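Local coordinates for WGR domain-containing protein (Bacteroides fragilis, PDB 2RA8) that is of unknown function but joins a WGR domain, a module often linked to nucleic-acid binding, to a curved array of leucine-rich repeats, at residues A[171-185]-A[194-208]. Sequence-based numbering, arbitrary orientation.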
loop_
_atom_site.group_PDB
_atom_site.type_symbol
_atom_site.label_atom_id
_atom_site.label_comp_id
_atom_site.label_asym_id
_atom_site.label_seq_id
_atom_site.Cartn_x
_atom_site.Cartn_y
_atom_site.Cartn_z
HETATM N N MSE A 171 28.048 -6.507 14.178
HETATM C CA MSE A 171 27.282 -5.339 14.599
HETATM C C MSE A 171 26.887 -5.514 16.033
HETATM O O MSE A 171 25.730 -5.768 16.348
HETATM C CB MSE A 171 26.035 -5.192 13.721
HETATM C CG MSE A 171 26.390 -4.965 12.273
HETATM SE SE MSE A 171 24.821 -4.484 11.187
HETATM C CE MSE A 171 25.338 -5.302 9.535
ATOM N N PRO A 172 27.855 -5.374 16.948
ATOM C CA PRO A 172 27.565 -5.543 18.375
ATOM C C PRO A 172 26.672 -4.505 19.017
ATOM O O PRO A 172 26.172 -4.721 20.120
ATOM C CB PRO A 172 28.958 -5.599 19.005
ATOM C CG PRO A 172 29.775 -4.701 18.106
ATOM C CD PRO A 172 29.281 -5.074 16.714
ATOM N N LEU A 173 26.457 -3.382 18.336
ATOM C CA LEU A 173 25.614 -2.315 18.878
ATOM C C LEU A 173 24.166 -2.379 18.429
ATOM O O LEU A 173 23.342 -1.567 18.856
ATOM C CB LEU A 173 26.215 -0.942 18.525
ATOM C CG LEU A 173 27.036 -0.187 19.596
ATOM C CD1 LEU A 173 27.845 -1.148 20.450
ATOM C CD2 LEU A 173 27.944 0.836 18.906
ATOM N N LEU A 174 23.840 -3.353 17.584
ATOM C CA LEU A 174 22.467 -3.519 17.098
ATOM C C LEU A 174 21.497 -3.798 18.216
ATOM O O LEU A 174 21.773 -4.630 19.087
ATOM C CB LEU A 174 22.367 -4.691 16.121
ATOM C CG LEU A 174 22.749 -4.497 14.659
ATOM C CD1 LEU A 174 22.398 -5.765 13.888
ATOM C CD2 LEU A 174 22.004 -3.298 14.085
ATOM N N ASN A 175 20.362 -3.105 18.215
ATOM C CA ASN A 175 19.340 -3.350 19.224
ATOM C C ASN A 175 17.995 -3.613 18.585
ATOM O O ASN A 175 17.075 -4.079 19.249
ATOM C CB ASN A 175 19.225 -2.183 20.229
ATOM C CG ASN A 175 18.849 -0.865 19.576
ATOM O OD1 ASN A 175 17.890 -0.782 18.806
ATOM N ND2 ASN A 175 19.600 0.185 19.900
ATOM N N ASN A 176 17.890 -3.350 17.283
ATOM C CA ASN A 176 16.644 -3.558 16.535
ATOM C C ASN A 176 16.936 -4.360 15.276
ATOM O O ASN A 176 17.580 -3.871 14.353
ATOM C CB ASN A 176 16.038 -2.196 16.181
ATOM C CG ASN A 176 14.669 -2.306 15.531
ATOM O OD1 ASN A 176 13.990 -1.301 15.329
ATOM N ND2 ASN A 176 14.263 -3.521 15.198
ATOM N N LEU A 177 16.458 -5.601 15.233
ATOM C CA LEU A 177 16.708 -6.490 14.099
ATOM C C LEU A 177 15.421 -6.910 13.446
ATOM O O LEU A 177 14.507 -7.414 14.104
ATOM C CB LEU A 177 17.434 -7.750 14.567
ATOM C CG LEU A 177 18.509 -8.446 13.733
ATOM C CD1 LEU A 177 18.567 -9.873 14.214
ATOM C CD2 LEU A 177 18.235 -8.404 12.248
ATOM N N LYS A 178 15.359 -6.716 12.137
ATOM C CA LYS A 178 14.184 -7.061 11.360
ATOM C C LYS A 178 14.689 -7.751 10.120
ATOM O O LYS A 178 15.564 -7.225 9.424
ATOM C CB LYS A 178 13.436 -5.787 10.997
ATOM C CG LYS A 178 12.133 -5.965 10.250
ATOM C CD LYS A 178 11.466 -4.600 10.144
ATOM C CE LYS A 178 10.188 -4.634 9.345
ATOM N NZ LYS A 178 9.611 -3.259 9.327
ATOM N N ILE A 179 14.150 -8.939 9.857
ATOM C CA ILE A 179 14.541 -9.753 8.710
ATOM C C ILE A 179 13.302 -10.222 7.957
ATOM O O ILE A 179 12.333 -10.684 8.560
ATOM C CB ILE A 179 15.317 -11.006 9.166
ATOM C CG1 ILE A 179 16.515 -10.611 10.054
ATOM C CG2 ILE A 179 15.805 -11.786 7.955
ATOM C CD1 ILE A 179 17.083 -11.804 10.825
ATOM N N LYS A 180 13.338 -10.116 6.634
ATOM C CA LYS A 180 12.220 -10.540 5.796
ATOM C C LYS A 180 12.753 -11.558 4.818
ATOM O O LYS A 180 13.715 -11.278 4.116
ATOM C CB LYS A 180 11.635 -9.339 5.040
ATOM C CG LYS A 180 10.489 -9.682 4.094
ATOM C CD LYS A 180 9.904 -8.406 3.484
ATOM C CE LYS A 180 8.831 -8.741 2.455
ATOM N NZ LYS A 180 8.117 -7.530 1.975
ATOM N N GLY A 181 12.121 -12.736 4.767
ATOM C CA GLY A 181 12.572 -13.804 3.885
ATOM C C GLY A 181 13.302 -14.794 4.775
ATOM O O GLY A 181 14.154 -14.389 5.567
ATOM N N THR A 182 12.992 -16.083 4.665
ATOM C CA THR A 182 13.635 -17.059 5.541
ATOM C C THR A 182 14.277 -18.280 4.913
ATOM O O THR A 182 14.785 -19.148 5.629
ATOM C CB THR A 182 12.642 -17.530 6.612
ATOM O OG1 THR A 182 11.431 -17.956 5.975
ATOM C CG2 THR A 182 12.325 -16.395 7.583
ATOM N N ASN A 183 14.261 -18.374 3.588
ATOM C CA ASN A 183 14.887 -19.515 2.915
ATOM C C ASN A 183 16.373 -19.589 3.248
ATOM O O ASN A 183 17.133 -18.671 2.936
ATOM C CB ASN A 183 14.741 -19.401 1.388
ATOM C CG ASN A 183 13.308 -19.602 0.910
ATOM O OD1 ASN A 183 13.015 -19.446 -0.280
ATOM N ND2 ASN A 183 12.415 -19.959 1.827
ATOM N N ASN A 184 16.787 -20.690 3.874
ATOM C CA ASN A 184 18.192 -20.895 4.238
ATOM C C ASN A 184 18.714 -19.841 5.188
ATOM O O ASN A 184 19.902 -19.513 5.168
ATOM C CB ASN A 184 19.073 -20.898 2.978
ATOM C CG ASN A 184 18.776 -22.067 2.054
ATOM O OD1 ASN A 184 18.760 -21.917 0.829
ATOM N ND2 ASN A 184 18.551 -23.243 2.638
ATOM N N LEU A 185 17.836 -19.304 6.027
ATOM C CA LEU A 185 18.231 -18.277 6.974
ATOM C C LEU A 185 18.671 -18.863 8.289
ATOM O O LEU A 185 18.173 -19.899 8.716
ATOM C CB LEU A 185 17.058 -17.310 7.236
ATOM C CG LEU A 185 17.201 -16.360 8.437
ATOM C CD1 LEU A 185 18.350 -15.384 8.188
ATOM C CD2 LEU A 185 15.910 -15.602 8.670
ATOM N N ASN A 194 22.609 -7.632 23.307
ATOM C CA ASN A 194 22.453 -6.329 22.659
ATOM C C ASN A 194 21.091 -6.133 22.035
ATOM O O ASN A 194 20.580 -5.009 22.001
ATOM C CB ASN A 194 23.547 -6.113 21.587
ATOM C CG ASN A 194 23.541 -7.190 20.504
ATOM O OD1 ASN A 194 23.375 -6.896 19.314
ATOM N ND2 ASN A 194 23.737 -8.436 20.908
ATOM N N LEU A 195 20.482 -7.217 21.558
ATOM C CA LEU A 195 19.164 -7.139 20.898
ATOM C C LEU A 195 17.979 -6.809 21.783
ATOM O O LEU A 195 17.741 -7.469 22.801
ATOM C CB LEU A 195 18.857 -8.458 20.161
ATOM C CG LEU A 195 19.523 -8.792 18.822
ATOM C CD1 LEU A 195 21.024 -8.819 18.975
ATOM C CD2 LEU A 195 19.037 -10.161 18.338
ATOM N N LYS A 196 17.224 -5.782 21.401
ATOM C CA LYS A 196 16.032 -5.384 22.147
ATOM C C LYS A 196 14.791 -5.742 21.366
ATOM O O LYS A 196 13.725 -5.984 21.942
ATOM C CB LYS A 196 16.002 -3.871 22.393
ATOM C CG LYS A 196 17.164 -3.335 23.228
ATOM C CD LYS A 196 16.651 -2.650 24.490
ATOM C CE LYS A 196 17.671 -1.669 25.061
ATOM N NZ LYS A 196 17.883 -0.503 24.153
ATOM N N SER A 197 14.921 -5.756 20.041
ATOM C CA SER A 197 13.795 -6.078 19.177
ATOM C C SER A 197 14.191 -7.018 18.061
ATOM O O SER A 197 15.196 -6.811 17.372
ATOM C CB SER A 197 13.203 -4.790 18.577
ATOM O OG SER A 197 11.967 -5.054 17.938
ATOM N N LEU A 198 13.379 -8.052 17.876
ATOM C CA LEU A 198 13.609 -9.059 16.859
ATOM C C LEU A 198 12.316 -9.409 16.178
ATOM O O LEU A 198 11.389 -9.922 16.814
ATOM C CB LEU A 198 14.189 -10.329 17.495
ATOM C CG LEU A 198 14.330 -11.551 16.578
ATOM C CD1 LEU A 198 15.230 -11.202 15.390
ATOM C CD2 LEU A 198 14.898 -12.731 17.368
ATOM N N GLU A 199 12.238 -9.126 14.882
ATOM C CA GLU A 199 11.044 -9.441 14.111
ATOM C C GLU A 199 11.453 -10.128 12.850
ATOM O O GLU A 199 12.325 -9.649 12.126
ATOM C CB GLU A 199 10.254 -8.174 13.753
ATOM C CG GLU A 199 9.194 -8.390 12.651
ATOM C CD GLU A 199 8.249 -7.197 12.497
ATOM O OE1 GLU A 199 8.708 -6.043 12.646
ATOM O OE2 GLU A 199 7.054 -7.415 12.215
ATOM N N ILE A 200 10.840 -11.274 12.581
ATOM C CA ILE A 200 11.153 -12.019 11.380
ATOM C C ILE A 200 9.883 -12.206 10.579
ATOM O O ILE A 200 8.893 -12.742 11.074
ATOM C CB ILE A 200 11.792 -13.382 11.724
ATOM C CG1 ILE A 200 13.075 -13.164 12.553
ATOM C CG2 ILE A 200 12.109 -14.139 10.446
ATOM C CD1 ILE A 200 13.762 -14.448 12.993
ATOM N N ILE A 201 9.912 -11.728 9.342
ATOM C CA ILE A 201 8.778 -11.819 8.425
ATOM C C ILE A 201 9.065 -12.973 7.499
ATOM O O ILE A 201 10.100 -12.997 6.820
ATOM C CB ILE A 201 8.632 -10.505 7.627
ATOM C CG1 ILE A 201 8.423 -9.345 8.607
ATOM C CG2 ILE A 201 7.444 -10.581 6.674
ATOM C CD1 ILE A 201 8.643 -7.973 7.988
ATOM N N SER A 202 8.139 -13.876 7.352
ATOM C CA SER A 202 8.386 -15.135 6.648
ATOM C C SER A 202 7.119 -15.563 5.974
ATOM O O SER A 202 5.996 -15.379 6.549
ATOM C CB SER A 202 8.744 -16.194 7.659
ATOM O OG SER A 202 9.108 -17.401 7.084
ATOM N N GLY A 203 7.277 -16.281 4.838
ATOM C CA GLY A 203 6.108 -16.991 4.210
ATOM C C GLY A 203 5.982 -18.435 4.713
ATOM O O GLY A 203 5.009 -19.107 4.495
ATOM N N GLY A 204 6.944 -18.886 5.501
ATOM C CA GLY A 204 6.782 -20.121 6.181
ATOM C C GLY A 204 8.015 -20.273 7.057
ATOM O O GLY A 204 9.101 -20.576 6.581
ATOM N N LEU A 205 7.824 -20.232 8.342
ATOM C CA LEU A 205 9.029 -20.070 9.181
ATOM C C LEU A 205 9.600 -21.456 9.530
ATOM O O LEU A 205 8.927 -22.263 10.183
ATOM C CB LEU A 205 8.766 -19.209 10.422
ATOM C CG LEU A 205 9.987 -18.907 11.353
ATOM C CD1 LEU A 205 10.750 -17.595 10.992
ATOM C CD2 LEU A 205 9.330 -18.739 12.818
ATOM N N PRO A 206 10.900 -21.707 9.075
ATOM C CA PRO A 206 11.510 -23.016 9.334
ATOM C C PRO A 206 11.800 -23.238 10.805
ATOM O O PRO A 206 11.987 -22.284 11.558
ATOM C CB PRO A 206 12.802 -22.970 8.511
ATOM C CG PRO A 206 12.477 -22.022 7.406
ATOM C CD PRO A 206 11.720 -20.933 8.127
ATOM N N ASP A 207 11.835 -24.499 11.226
ATOM C CA ASP A 207 12.129 -24.827 12.616
ATOM C C ASP A 207 13.546 -24.424 12.966
ATOM O O ASP A 207 13.857 -24.157 14.126
ATOM C CB ASP A 207 11.945 -26.334 12.862
ATOM C CG ASP A 207 10.492 -26.715 13.125
ATOM O OD1 ASP A 207 10.175 -27.924 13.090
ATOM O OD2 ASP A 207 9.671 -25.808 13.378
ATOM N N SER A 208 14.417 -24.369 11.962
ATOM C CA SER A 208 15.809 -23.988 12.187
ATOM C C SER A 208 15.902 -22.594 12.753
ATOM O O SER A 208 16.721 -22.324 13.630
ATOM C CB SER A 208 16.608 -24.073 10.885
ATOM O OG SER A 208 15.923 -23.442 9.819
HETATM O O HOH W 1 12.740 -5.574 15.173
HETATM O O HOH W 2 9.851 -16.558 3.492
HETATM O O HOH W 3 16.551 -22.131 7.577
#
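Thr182 and Ser202, just past the ends of two parallel strands, share a hydrogen bond between their hydroxyls, OG1 to OG 2.6 Å, both residues buried, in the turns that follow the strands. The strands, 176-180 and 197-201, are successive rungs of the leucine-rich-repeat sheet and run within 6° of parallel. Their ladder begins where Asn175 O accepts two backbone N-H groups, from Lys196 N at 2.7 Å and Ser197 N at 2.8 Å, and ends with Gly181 N on Ile201 O. Leu177, Ile179, Leu198 and Ile200 point to one face, the interior: Leu177 and Leu198 run alongside each other with their ends in the same direction, CD1 to CD1 3.8 Å, and Leu168 of helix 165-169 also packs on Leu177. The other face carries Asn176, Lys178, Lys180, Ser197 and Glu199, with Ile201 among them. There the extended chain of Lys178 runs alongside Glu199, but NZ stays 4.4 Å from OE1, too far for a salt bridge, and the ammonium makes a cation-pi contact with Phe145 on the preceding strand. Ile201 lies aslant the lysine chain, its CD1 3.9 Å from Lys178 CE. In the turns, Thr182 has OG1 between its backbone N and carbonyl carbon (chi1 52°), which directs the hydroxyl at Ser202 and leaves CG2 to pack on Ile200 CG2 at 3.7 Å. Ser202 OG is also the acceptor of an ST turn, receiving Gly204 N at 3.1 Å.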